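Putative hemin transport system, substrate-binding protein (Burkholderia cenocepacia J2315, PDB 5GIZ) binds heme in the periplasm and probably hands it to a membrane transporter for uptake, as the substrate-binding protein of a hemin transport system. Local coordinates at residues A[13-18]-A[109-114]; A[20-25]-A[115-120]; A[99-104]-A[253-258]; A[152-157]-A[247-252]; A[174-177]-A[182-185]. One frame throughout, in Å; residues are numbered along the deposited sequence. Where two conformers were deposited one is given.

In the fold
All five contacts rest on van der Waals packing between their segments, and they follow the two-lobed fold. Contacts 1 and 2 share helix 13-23, which meets helices 101-114 and 118-141 in the lobe of the parallel sheet; contact 1 is buried, contact 2 only partly so and furthest from the chain's centre. Contact 3, between the lobes, joins the starts of helices 101-114 and 255-269 and touches all the others. Contact 5 lies within the other lobe; contact 4, also largely buried, runs from that lobe's sheet to helix 245-249 near the chain's centre. Contact 4 sets an aromatic ring against leucines, whereas contact 5 lays an isoleucine on peptide backbone beside a polar Asx turn.

Contact 1: A[13-18]-A[109-114]; sequences GALAET and TGVAQA
Two helices of the lobe built on the parallel sheet meet where Val-111 of helix 101-114 reaches between Leu-15 and Thr-18, one turn apart on helix 13-23. The CG2 of Val-111 lies 3.8 Å from CD2 of Leu-15. CB of Val-111 comes equally close, 3.8 Å, to CG2 of Thr-18, so that one branched residue serves both partners. Leu-15 leaves its backbone at an angle to the partner helix, and it is the far end of the side chain that closes the distance.

Helix 13-23 follows directly on strand 6-11, and both helices rest on the sheet: Leu-15 also packs on Val-10 of that strand, while Val-111 lies on Leu-71 of strand 69-72. The two helices thus touch each other above the sheet on which both pack. Thr-18 fits in by splitting its side chain. With CG2 anti to the backbone N, the methyl group faces Val-111, and the hydroxyl (chi1 -60°) turns back along its own helix, where OG1 donates to the carbonyl O of Ala-14 at 2.8 Å. The same Ala-14 oxygen takes the helical bond from Thr-18 N at 3.0 Å, the two donors arriving from opposite faces of the carbonyl plane. Gly-13, at the start of this helix, contacts heme in heme-bound crystals of this protein, and Glu-17, which takes no part in the contact, forms a salt bridge with Arg-254.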
# COMPACT_ATOMS: atom_id res chain seq x y z
N GLY A 13 -2.77 6.99 1.21
CA GLY A 13 -2.40 6.59 2.54
C GLY A 13 -0.92 6.61 2.88
O GLY A 13 -0.50 7.05 3.95
N ALA A 14 -0.10 6.17 1.95
CA ALA A 14 1.32 6.19 2.20
C ALA A 14 1.90 7.57 2.25
O ALA A 14 2.90 7.78 2.90
CB ALA A 14 2.07 5.37 1.15
N LEU A 15 1.34 8.53 1.47
CA LEU A 15 1.75 9.90 1.54
C LEU A 15 1.41 10.50 2.87
O LEU A 15 2.19 11.28 3.46
CB LEU A 15 1.16 10.74 0.37
CG LEU A 15 1.74 10.48 -0.99
CD1 LEU A 15 1.14 11.53 -1.93
CD2 LEU A 15 3.25 10.58 -1.03
N ALA A 16 0.22 10.18 3.42
CA ALA A 16 -0.13 10.67 4.71
C ALA A 16 0.80 10.09 5.78
O ALA A 16 1.24 10.80 6.68
CB ALA A 16 -1.58 10.37 5.05
N GLU A 17 1.09 8.79 5.68
CA GLU A 17 2.05 8.19 6.59
C GLU A 17 3.38 8.91 6.53
O GLU A 17 4.02 9.13 7.58
CB GLU A 17 2.25 6.72 6.28
CG GLU A 17 1.06 5.83 6.63
CD GLU A 17 1.40 4.37 6.66
OE1 GLU A 17 2.48 4.00 7.15
OE2 GLU A 17 0.60 3.53 6.19
N THR A 18 3.83 9.21 5.31
CA THR A 18 5.10 9.89 5.16
C THR A 18 5.08 11.25 5.84
O THR A 18 5.95 11.59 6.64
CB THR A 18 5.41 10.02 3.68
OG1 THR A 18 5.50 8.72 3.05
CG2 THR A 18 6.73 10.76 3.42
N THR A 109 11.71 11.95 0.45
CA THR A 109 12.44 13.16 0.15
C THR A 109 11.53 14.18 -0.52
O THR A 109 11.67 15.40 -0.27
CB THR A 109 13.68 12.86 -0.75
OG1 THR A 109 13.32 12.28 -2.00
CG2 THR A 109 14.62 11.95 0.02
N GLY A 110 10.63 13.72 -1.38
CA GLY A 110 9.68 14.58 -2.09
C GLY A 110 8.66 15.28 -1.18
O GLY A 110 8.38 16.47 -1.30
N VAL A 111 8.08 14.51 -0.26
CA VAL A 111 7.13 15.09 0.66
C VAL A 111 7.92 16.07 1.57
O VAL A 111 7.48 17.17 1.81
CB VAL A 111 6.40 13.99 1.48
CG1 VAL A 111 5.67 14.61 2.68
CG2 VAL A 111 5.45 13.23 0.56
N ALA A 112 9.12 15.68 2.04
CA ALA A 112 9.87 16.58 2.92
C ALA A 112 10.24 17.91 2.20
O ALA A 112 10.18 19.00 2.81
CB ALA A 112 11.13 15.90 3.44
N GLN A 113 10.56 17.82 0.92
CA GLN A 113 10.81 19.01 0.11
C GLN A 113 9.56 19.89 0.00
O GLN A 113 9.64 21.10 0.24
CB GLN A 113 11.24 18.65 -1.31
CG GLN A 113 11.33 19.87 -2.27
CD GLN A 113 12.37 20.92 -1.89
OE1 GLN A 113 12.19 22.12 -2.16
NE2 GLN A 113 13.46 20.48 -1.27
N ALA A 114 8.42 19.27 -0.34
CA ALA A 114 7.17 20.01 -0.54
C ALA A 114 6.76 20.74 0.73
O ALA A 114 6.19 21.83 0.66
CB ALA A 114 6.06 19.08 -0.99

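Contact 2: A[20-25]-A[115-120]; sequences FALGGA and LDVRDA
Leu-22, near the end of helix 13-23, supplies the apolar contacts, its two methyl groups serving different partners. Its CD1 lies 4.2 Å from CG2 of Val-117 and, more loosely, 4.4 Å from CD1 of Leu-115. The other methyl, CD2, is 4.1 Å from CB of Ala-120 in the first turn of helix 118-141. The leucine side chain, with CG beside its backbone N (chi1 -65°), thus spans the junction from Leu-115 to Ala-120.

Side chain also meets backbone here, in both directions. CB of Ala-120 approaches the carbonyl O of Leu-22 to 3.6 Å, and CD2 of Leu-22 comes within 3.6 Å of the carbonyl O of Ala-120. The small alanine lets the two chains draw together, their CA atoms being 5.5 Å apart at Leu-22 and Ala-120.

The polar interactions belong to the turns that bring these residues together. Phe-20 O accepts from both Gly-23 N and Gly-24 N, and both glycines have positive phi. In the other segment Asp-116, also at positive phi, closes helix 101-114 in a Schellman motif, and its carboxylate makes a salt bridge with Arg-29. Val-117 follows as N-cap of the next helix.

Tyr-30 of strand 30-35 packs on Leu-22, Leu-115 and Val-117, while Leu-124 of helix 118-141 extends the contact of Leu-22, so the end of helix 13-23 packs beside edge strand 30-35 and the short turn between helices 101-114 and 118-141.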
# COMPACT_ATOMS: atom_id res chain seq x y z
N PHE A 20 3.11 12.32 8.27
CA PHE A 20 3.07 12.24 9.71
C PHE A 20 4.40 11.77 10.26
O PHE A 20 4.76 12.21 11.33
CB PHE A 20 1.87 11.41 10.22
CG PHE A 20 0.56 12.15 10.17
CD1 PHE A 20 0.32 13.23 10.98
CD2 PHE A 20 -0.39 11.81 9.25
CE1 PHE A 20 -0.88 13.93 10.89
CE2 PHE A 20 -1.60 12.46 9.20
CZ PHE A 20 -1.83 13.55 9.96
N ALA A 21 5.13 10.90 9.53
CA ALA A 21 6.40 10.33 10.00
C ALA A 21 7.52 11.39 10.09
O ALA A 21 8.51 11.18 10.78
CB ALA A 21 6.82 9.19 9.09
N LEU A 22 7.37 12.49 9.39
CA LEU A 22 8.34 13.58 9.42
C LEU A 22 8.26 14.42 10.68
O LEU A 22 9.26 15.01 11.07
CB LEU A 22 8.22 14.49 8.19
CG LEU A 22 8.56 13.80 6.86
CD1 LEU A 22 7.98 14.57 5.69
CD2 LEU A 22 10.08 13.68 6.72
N GLY A 23 7.09 14.50 11.32
CA GLY A 23 6.99 15.17 12.63
C GLY A 23 5.60 15.61 13.04
O GLY A 23 5.39 16.78 13.36
N GLY A 24 4.63 14.69 13.02
CA GLY A 24 3.31 14.97 13.59
C GLY A 24 2.31 15.77 12.78
O GLY A 24 2.55 16.20 11.63
N ALA A 25 1.16 16.00 13.42
CA ALA A 25 -0.04 16.54 12.78
C ALA A 25 0.11 17.96 12.29
O ALA A 25 -0.35 18.31 11.17
CB ALA A 25 -1.23 16.43 13.74
N LEU A 115 7.06 20.13 1.88
CA LEU A 115 6.69 20.65 3.21
C LEU A 115 7.76 21.55 3.85
O LEU A 115 7.57 22.05 4.95
CB LEU A 115 6.33 19.49 4.16
CG LEU A 115 5.09 18.68 3.77
CD1 LEU A 115 4.89 17.56 4.78
CD2 LEU A 115 3.83 19.52 3.66
N ASP A 116 8.86 21.74 3.12
CA ASP A 116 10.00 22.57 3.54
C ASP A 116 10.55 22.08 4.86
O ASP A 116 10.84 22.86 5.79
CB ASP A 116 9.58 24.04 3.58
CG ASP A 116 10.74 24.97 3.79
OD1 ASP A 116 11.89 24.71 3.36
OD2 ASP A 116 10.45 26.04 4.37
N VAL A 117 10.68 20.76 4.96
CA VAL A 117 11.35 20.16 6.10
C VAL A 117 12.44 19.20 5.65
O VAL A 117 12.42 18.01 5.96
CB VAL A 117 10.36 19.49 7.07
CG1 VAL A 117 9.51 20.54 7.79
CG2 VAL A 117 9.44 18.46 6.37
N ARG A 118 13.42 19.73 4.91
CA ARG A 118 14.55 18.94 4.41
C ARG A 118 15.26 18.11 5.50
O ARG A 118 15.50 16.94 5.29
CB ARG A 118 15.55 19.86 3.67
CG ARG A 118 17.02 19.44 3.71
CD ARG A 118 17.91 20.54 3.13
NE ARG A 118 18.35 21.49 4.15
CZ ARG A 118 19.39 21.28 4.96
NH1 ARG A 118 20.09 20.16 4.88
NH2 ARG A 118 19.73 22.20 5.86
N ASP A 119 15.59 18.72 6.63
CA ASP A 119 16.30 18.00 7.71
C ASP A 119 15.51 16.78 8.26
O ASP A 119 16.08 15.71 8.45
CB ASP A 119 16.65 18.96 8.86
CG ASP A 119 17.87 19.85 8.55
OD1 ASP A 119 18.51 19.70 7.49
OD2 ASP A 119 18.18 20.72 9.41
N ALA A 120 14.23 16.98 8.51
CA ALA A 120 13.34 15.89 8.94
C ALA A 120 13.35 14.79 7.87
O ALA A 120 13.38 13.58 8.19
CB ALA A 120 11.94 16.41 9.16

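Contact 3: A[99-104]-A[253-258]; sequences HDVESV and PRLPLA
A single methyl group, CD2 of Leu-255, packs against both Val-101 and Val-104 at the start of helix 101-114. It lies 3.9 Å from CA and 4.0 Å from CB of Val-101, so it touches the base of that residue as much as its branches, and the two side chains cross at about a right angle. From the next turn CG2 of Val-104 meets the same CD2 at 4.0 Å. The extended first torsion of Leu-255, CG anti to its backbone N (chi1 -177°), carries the methyl across to the valines. Val-104 divides its branches between two partners, since CG1 stands 4.2 Å from the N of Pro-253, just ahead of helix 255-269.

The valines are held by the capped start of their helix. Asp-100, the N-cap, accepts from Ser-103 N through OD1 at 2.9 Å, with an N-H...O angle of 151° and the donor almost in line with the C-O bond. Tyr-178 hydrogen-bonds through its hydroxyl to Val-101 N, a second grip on the first turn. In the other segment Arg-254 occupies the N-cap position of helix 255-269 and pairs with Glu-17 in a salt bridge.

Three further helices border the contact: Phe-128 of helix 118-141, the long helix that joins the two lobes, packs on both valines, Met-175 of helix 171-178 touches Leu-255, and Glu-17 and Thr-18 of helix 13-23 lie on Pro-253.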
# COMPACT_ATOMS: atom_id res chain seq x y z
N HIS A 99 6.17 0.92 -7.05
CA HIS A 99 6.17 -0.33 -6.26
C HIS A 99 7.53 -0.91 -6.00
O HIS A 99 7.77 -2.09 -6.15
CB HIS A 99 5.30 -1.40 -6.93
CG HIS A 99 3.91 -0.95 -7.16
ND1 HIS A 99 3.28 -1.08 -8.38
CD2 HIS A 99 3.02 -0.38 -6.33
CE1 HIS A 99 2.07 -0.58 -8.29
NE2 HIS A 99 1.88 -0.14 -7.06
N ASP A 100 8.44 -0.06 -5.59
CA ASP A 100 9.73 -0.48 -5.14
C ASP A 100 10.25 0.44 -4.04
O ASP A 100 9.67 1.49 -3.70
CB ASP A 100 10.71 -0.67 -6.34
CG ASP A 100 11.13 0.61 -7.06
OD1 ASP A 100 10.96 1.73 -6.55
OD2 ASP A 100 11.63 0.44 -8.20
N VAL A 101 11.33 0.01 -3.41
CA VAL A 101 11.87 0.73 -2.29
C VAL A 101 12.35 2.11 -2.74
O VAL A 101 12.13 3.09 -2.02
CB VAL A 101 12.97 -0.02 -1.48
CG1 VAL A 101 14.14 -0.30 -2.36
CG2 VAL A 101 13.38 0.76 -0.23
N GLU A 102 12.92 2.24 -3.94
CA GLU A 102 13.35 3.58 -4.33
C GLU A 102 12.19 4.55 -4.43
O GLU A 102 12.34 5.75 -4.13
CB GLU A 102 14.10 3.55 -5.66
CG GLU A 102 14.82 4.87 -5.92
CD GLU A 102 15.91 5.03 -4.87
OE1 GLU A 102 16.86 4.23 -4.88
OE2 GLU A 102 15.70 5.89 -4.01
N SER A 103 11.05 4.07 -4.90
CA SER A 103 9.87 4.89 -5.03
C SER A 103 9.41 5.40 -3.62
O SER A 103 8.95 6.53 -3.50
CB SER A 103 8.78 4.03 -5.71
OG SER A 103 7.62 4.80 -5.85
N VAL A 104 9.61 4.61 -2.56
CA VAL A 104 9.23 5.04 -1.23
C VAL A 104 10.21 6.12 -0.79
O VAL A 104 9.82 7.12 -0.19
CB VAL A 104 9.28 3.91 -0.20
CG1 VAL A 104 8.95 4.40 1.20
CG2 VAL A 104 8.42 2.76 -0.65
N PRO A 253 6.45 4.56 4.59
CA PRO A 253 7.61 4.50 5.48
C PRO A 253 7.69 3.23 6.31
O PRO A 253 8.67 3.00 6.98
CB PRO A 253 7.50 5.77 6.33
CG PRO A 253 6.08 6.16 6.21
CD PRO A 253 5.59 5.72 4.89
N ARG A 254 6.61 2.45 6.35
CA ARG A 254 6.64 1.15 7.06
C ARG A 254 7.03 -0.01 6.20
O ARG A 254 6.96 -1.16 6.61
CB ARG A 254 5.27 0.85 7.72
CG ARG A 254 4.87 1.80 8.83
CD ARG A 254 3.54 1.41 9.50
NE ARG A 254 2.42 1.54 8.60
CZ ARG A 254 1.21 0.96 8.78
NH1 ARG A 254 1.01 0.09 9.77
NH2 ARG A 254 0.23 1.19 7.92
N LEU A 255 7.52 0.28 4.99
CA LEU A 255 7.86 -0.80 4.06
C LEU A 255 8.77 -1.87 4.73
O LEU A 255 8.55 -3.04 4.57
CB LEU A 255 8.51 -0.26 2.78
CG LEU A 255 8.82 -1.34 1.74
CD1 LEU A 255 7.61 -1.97 1.10
CD2 LEU A 255 9.71 -0.76 0.66
N PRO A 256 9.84 -1.48 5.43
CA PRO A 256 10.72 -2.48 6.03
C PRO A 256 9.99 -3.40 7.00
O PRO A 256 10.17 -4.62 6.93
CB PRO A 256 11.79 -1.65 6.71
CG PRO A 256 11.80 -0.36 5.91
CD PRO A 256 10.33 -0.10 5.67
N LEU A 257 9.11 -2.84 7.81
CA LEU A 257 8.31 -3.66 8.73
C LEU A 257 7.29 -4.48 8.02
O LEU A 257 7.07 -5.63 8.38
CB LEU A 257 7.62 -2.76 9.76
CG LEU A 257 6.81 -3.47 10.84
CD1 LEU A 257 7.67 -4.35 11.71
CD2 LEU A 257 6.07 -2.39 11.62
N ALA A 258 6.67 -3.92 6.99
CA ALA A 258 5.72 -4.67 6.20
C ALA A 258 6.35 -5.90 5.52
O ALA A 258 5.78 -6.98 5.52
CB ALA A 258 5.08 -3.79 5.15

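Contact 4: A[152-157]-A[247-252]; sequences VLFVLN and FLLGFG
Strand 152-157 and the 247-252 segment keep their backbones apart, and Phe-154, whose CB points toward the latter, bridges the distance to Leu-248 and Leu-249. Its outer ring atoms make the contacts. CE1 of Phe-154 lies 3.7 Å from CD2 of Leu-248, and CZ lies 3.9 Å from CD1 of Leu-249. Both methyl groups reach the ring obliquely, and the leucines come at it from the direction opposite to that of the phenylalanine.

Phe-154 stretches from the strand with CG anti to the backbone N (chi1 -178°), which puts its far end within reach of the helix. The two leucines, though adjacent in sequence, converge on the ring by different routes: Leu-248 has its CG anti to the backbone N, whereas that of Leu-249 sits beside it (chi1 -59°). After Leu-249 the chain turns away, and Phe-251, at positive phi, packs on Ala-171, Ala-174 and Met-175 of helix 171-178.

Ala-166 and Leu-208, on the strands flanking 151-159, and Ala-172 of helix 171-178 also touch the Phe-154 side chain. Ala-172 and Tyr-191, whose side chains come within about 3 Å of that of Phe-154, bind heme in other crystals of this protein, so this apolar cluster, formed between the mixed sheet of one lobe and a short helix near the chain's centre, borders residues of the heme-binding site.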
# COMPACT_ATOMS: atom_id res chain seq x y z
N VAL A 152 3.01 -17.63 -4.15
CA VAL A 152 1.98 -16.95 -3.38
C VAL A 152 1.00 -16.29 -4.32
O VAL A 152 1.41 -15.53 -5.20
CB VAL A 152 2.61 -15.86 -2.47
CG1 VAL A 152 1.52 -15.12 -1.70
CG2 VAL A 152 3.63 -16.50 -1.53
N LEU A 153 -0.30 -16.54 -4.10
CA LEU A 153 -1.41 -15.91 -4.83
C LEU A 153 -1.93 -14.80 -3.95
O LEU A 153 -2.30 -15.08 -2.82
CB LEU A 153 -2.51 -16.93 -4.98
CG LEU A 153 -3.80 -16.41 -5.62
CD1 LEU A 153 -3.57 -16.07 -7.06
CD2 LEU A 153 -4.93 -17.43 -5.43
N PHE A 154 -1.98 -13.58 -4.50
CA PHE A 154 -2.63 -12.45 -3.85
C PHE A 154 -4.01 -12.18 -4.40
O PHE A 154 -4.16 -11.89 -5.56
CB PHE A 154 -1.80 -11.14 -3.90
CG PHE A 154 -2.48 -10.01 -3.17
CD1 PHE A 154 -2.53 -10.01 -1.82
CD2 PHE A 154 -3.19 -9.04 -3.85
CE1 PHE A 154 -3.21 -9.04 -1.10
CE2 PHE A 154 -3.86 -8.06 -3.12
CZ PHE A 154 -3.89 -8.08 -1.78
N VAL A 155 -4.99 -12.33 -3.53
CA VAL A 155 -6.37 -11.98 -3.80
C VAL A 155 -6.65 -10.58 -3.26
O VAL A 155 -6.58 -10.36 -2.05
CB VAL A 155 -7.30 -12.95 -3.07
CG1 VAL A 155 -8.77 -12.51 -3.23
CG2 VAL A 155 -7.07 -14.38 -3.61
N LEU A 156 -7.09 -9.70 -4.17
CA LEU A 156 -7.54 -8.38 -3.76
C LEU A 156 -8.97 -8.44 -3.22
O LEU A 156 -9.27 -7.92 -2.16
CB LEU A 156 -7.48 -7.41 -4.94
CG LEU A 156 -7.88 -5.96 -4.62
CD1 LEU A 156 -7.01 -5.39 -3.50
CD2 LEU A 156 -7.81 -5.11 -5.87
N ASN A 157 -9.84 -9.06 -4.01
CA ASN A 157 -11.25 -9.13 -3.69
C ASN A 157 -11.92 -10.21 -4.52
O ASN A 157 -11.26 -10.92 -5.32
CB ASN A 157 -11.91 -7.75 -3.90
CG ASN A 157 -11.92 -7.31 -5.35
OD1 ASN A 157 -12.29 -8.07 -6.24
ND2 ASN A 157 -11.54 -6.06 -5.59
N PHE A 247 -1.11 -1.39 5.20
CA PHE A 247 0.19 -1.80 5.70
C PHE A 247 0.87 -2.68 4.66
O PHE A 247 2.04 -2.48 4.35
CB PHE A 247 -0.05 -2.57 7.01
CG PHE A 247 1.18 -3.11 7.70
CD1 PHE A 247 2.37 -2.44 7.73
CD2 PHE A 247 1.06 -4.22 8.46
CE1 PHE A 247 3.44 -2.90 8.43
CE2 PHE A 247 2.16 -4.71 9.16
CZ PHE A 247 3.37 -4.06 9.07
N LEU A 248 0.16 -3.66 4.13
CA LEU A 248 0.77 -4.59 3.17
C LEU A 248 1.16 -3.89 1.87
O LEU A 248 2.28 -4.08 1.34
CB LEU A 248 -0.24 -5.72 2.87
CG LEU A 248 0.17 -6.74 1.81
CD1 LEU A 248 1.44 -7.48 2.14
CD2 LEU A 248 -1.00 -7.71 1.57
N LEU A 249 0.25 -3.09 1.30
CA LEU A 249 0.35 -2.66 -0.11
C LEU A 249 0.73 -1.21 -0.29
O LEU A 249 0.94 -0.79 -1.44
CB LEU A 249 -0.98 -2.90 -0.81
CG LEU A 249 -1.52 -4.33 -0.85
CD1 LEU A 249 -2.97 -4.34 -1.31
CD2 LEU A 249 -0.61 -5.23 -1.67
N GLY A 250 0.79 -0.43 0.79
CA GLY A 250 0.88 1.02 0.66
C GLY A 250 2.17 1.58 0.09
O GLY A 250 2.13 2.70 -0.47
N PHE A 251 3.28 0.87 0.26
CA PHE A 251 4.59 1.41 -0.18
C PHE A 251 4.86 2.76 0.47
O PHE A 251 5.01 3.79 -0.21
CB PHE A 251 4.69 1.41 -1.73
CG PHE A 251 5.18 0.13 -2.22
CD1 PHE A 251 4.31 -0.92 -2.44
CD2 PHE A 251 6.54 -0.12 -2.30
CE1 PHE A 251 4.76 -2.15 -2.82
CE2 PHE A 251 7.02 -1.38 -2.63
CZ PHE A 251 6.13 -2.39 -2.87
N GLY A 252 4.89 2.77 1.79
CA GLY A 252 5.23 3.92 2.57
C GLY A 252 6.35 3.69 3.58
O GLY A 252 7.14 2.73 3.46

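Contact 5: A[174-177]-A[182-185]; sequences AMIR and RNAM
In the helix-turn-strand unit that runs from helix 171-178 into strand 182-183, Ile-176 lies over the backbone where Arg-182 joins Asn-183. Its CG2 stands 3.5 Å from the carbonyl C of Arg-182. The same CG2 is 3.7 Å from N of Asn-183, so one methyl group covers most of a peptide group. That branch is anti to the backbone N of Ile-176, while the longer arm, CG1 beside the backbone N (chi1 -76°), extends toward Asn-183, bringing CD1 to 4.4 Å from CG of the asparagine amide.

Asn-183 is fixed at both ends of its amide. OD1 accepts from Met-185 N at 3.0 Å, closing an Asx turn as the strand ends; the donor stands well above the carbonyl plane, 53° out of it, so it does not lie along a lone-pair direction of OD1. ND2 donates to OD1 of Asp-173 and to the carbonyl O of Ala-166. Through ND2 of Asn-183, Asp-173 links the helix to the strand, and its other oxygen pairs with Arg-177 NH2 of the same helix.

The side chain of Arg-182 starts out away from the helix. Through backbone bonds of Arg-182 and Ala-184 to Val-152 the short strand joins 151-159 in parallel, and helix 171-178, which carries the heme-binding Ala-171 and Ala-172, packs against this sheet, as is usual in an alpha/beta lobe.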
# COMPACT_ATOMS: atom_id res chain seq x y z
N ALA A 174 5.34 -7.03 -5.96
CA ALA A 174 6.57 -6.52 -5.40
C ALA A 174 6.76 -6.99 -3.96
O ALA A 174 7.82 -7.41 -3.55
CB ALA A 174 6.60 -5.01 -5.46
N MET A 175 5.68 -6.97 -3.19
CA MET A 175 5.79 -7.37 -1.79
C MET A 175 6.10 -8.86 -1.61
O MET A 175 6.97 -9.25 -0.81
CB MET A 175 4.55 -7.03 -1.00
CG MET A 175 4.32 -5.54 -0.84
SD MET A 175 5.60 -4.69 0.10
CE MET A 175 5.38 -5.39 1.74
N ILE A 176 5.48 -9.66 -2.45
CA ILE A 176 5.70 -11.11 -2.45
C ILE A 176 7.17 -11.38 -2.76
O ILE A 176 7.84 -12.14 -2.06
CB ILE A 176 4.80 -11.75 -3.48
CG1 ILE A 176 3.36 -11.81 -2.94
CG2 ILE A 176 5.28 -13.15 -3.83
CD1 ILE A 176 2.36 -12.12 -4.01
N ARG A 177 7.72 -10.70 -3.78
CA ARG A 177 9.13 -10.86 -4.08
C ARG A 177 10.07 -10.30 -3.02
O ARG A 177 11.09 -10.95 -2.68
CB ARG A 177 9.47 -10.23 -5.40
CG ARG A 177 8.90 -11.05 -6.55
CD ARG A 177 9.26 -10.44 -7.92
NE ARG A 177 8.50 -9.22 -8.18
CZ ARG A 177 8.99 -8.00 -8.34
NH1 ARG A 177 10.31 -7.77 -8.33
NH2 ARG A 177 8.14 -6.99 -8.55
N ARG A 182 7.60 -15.95 -4.62
CA ARG A 182 7.33 -15.74 -6.06
C ARG A 182 5.84 -15.56 -6.26
O ARG A 182 5.04 -16.25 -5.64
CB ARG A 182 7.80 -16.98 -6.83
CG ARG A 182 7.96 -16.83 -8.34
CD ARG A 182 8.50 -18.16 -8.89
NE ARG A 182 8.73 -18.20 -10.33
CZ ARG A 182 9.42 -19.16 -10.95
NH1 ARG A 182 9.95 -20.17 -10.27
NH2 ARG A 182 9.59 -19.10 -12.27
N ASN A 183 5.43 -14.67 -7.15
CA ASN A 183 4.03 -14.54 -7.48
C ASN A 183 3.56 -15.77 -8.23
O ASN A 183 4.15 -16.14 -9.27
CB ASN A 183 3.80 -13.24 -8.26
CG ASN A 183 2.33 -12.89 -8.39
OD1 ASN A 183 1.45 -13.70 -8.12
ND2 ASN A 183 2.02 -11.64 -8.81
N ALA A 184 2.53 -16.41 -7.71
CA ALA A 184 1.99 -17.63 -8.34
C ALA A 184 1.38 -17.28 -9.70
O ALA A 184 1.39 -18.09 -10.61
CB ALA A 184 0.97 -18.27 -7.46
N MET A 185 0.86 -16.07 -9.83
CA MET A 185 0.35 -15.56 -11.09
C MET A 185 1.47 -14.91 -11.93
O MET A 185 2.15 -14.00 -11.45
CB MET A 185 -0.73 -14.51 -10.85
CG MET A 185 -1.90 -14.89 -9.97
SD MET A 185 -2.68 -16.46 -10.43
CE MET A 185 -3.21 -16.10 -12.06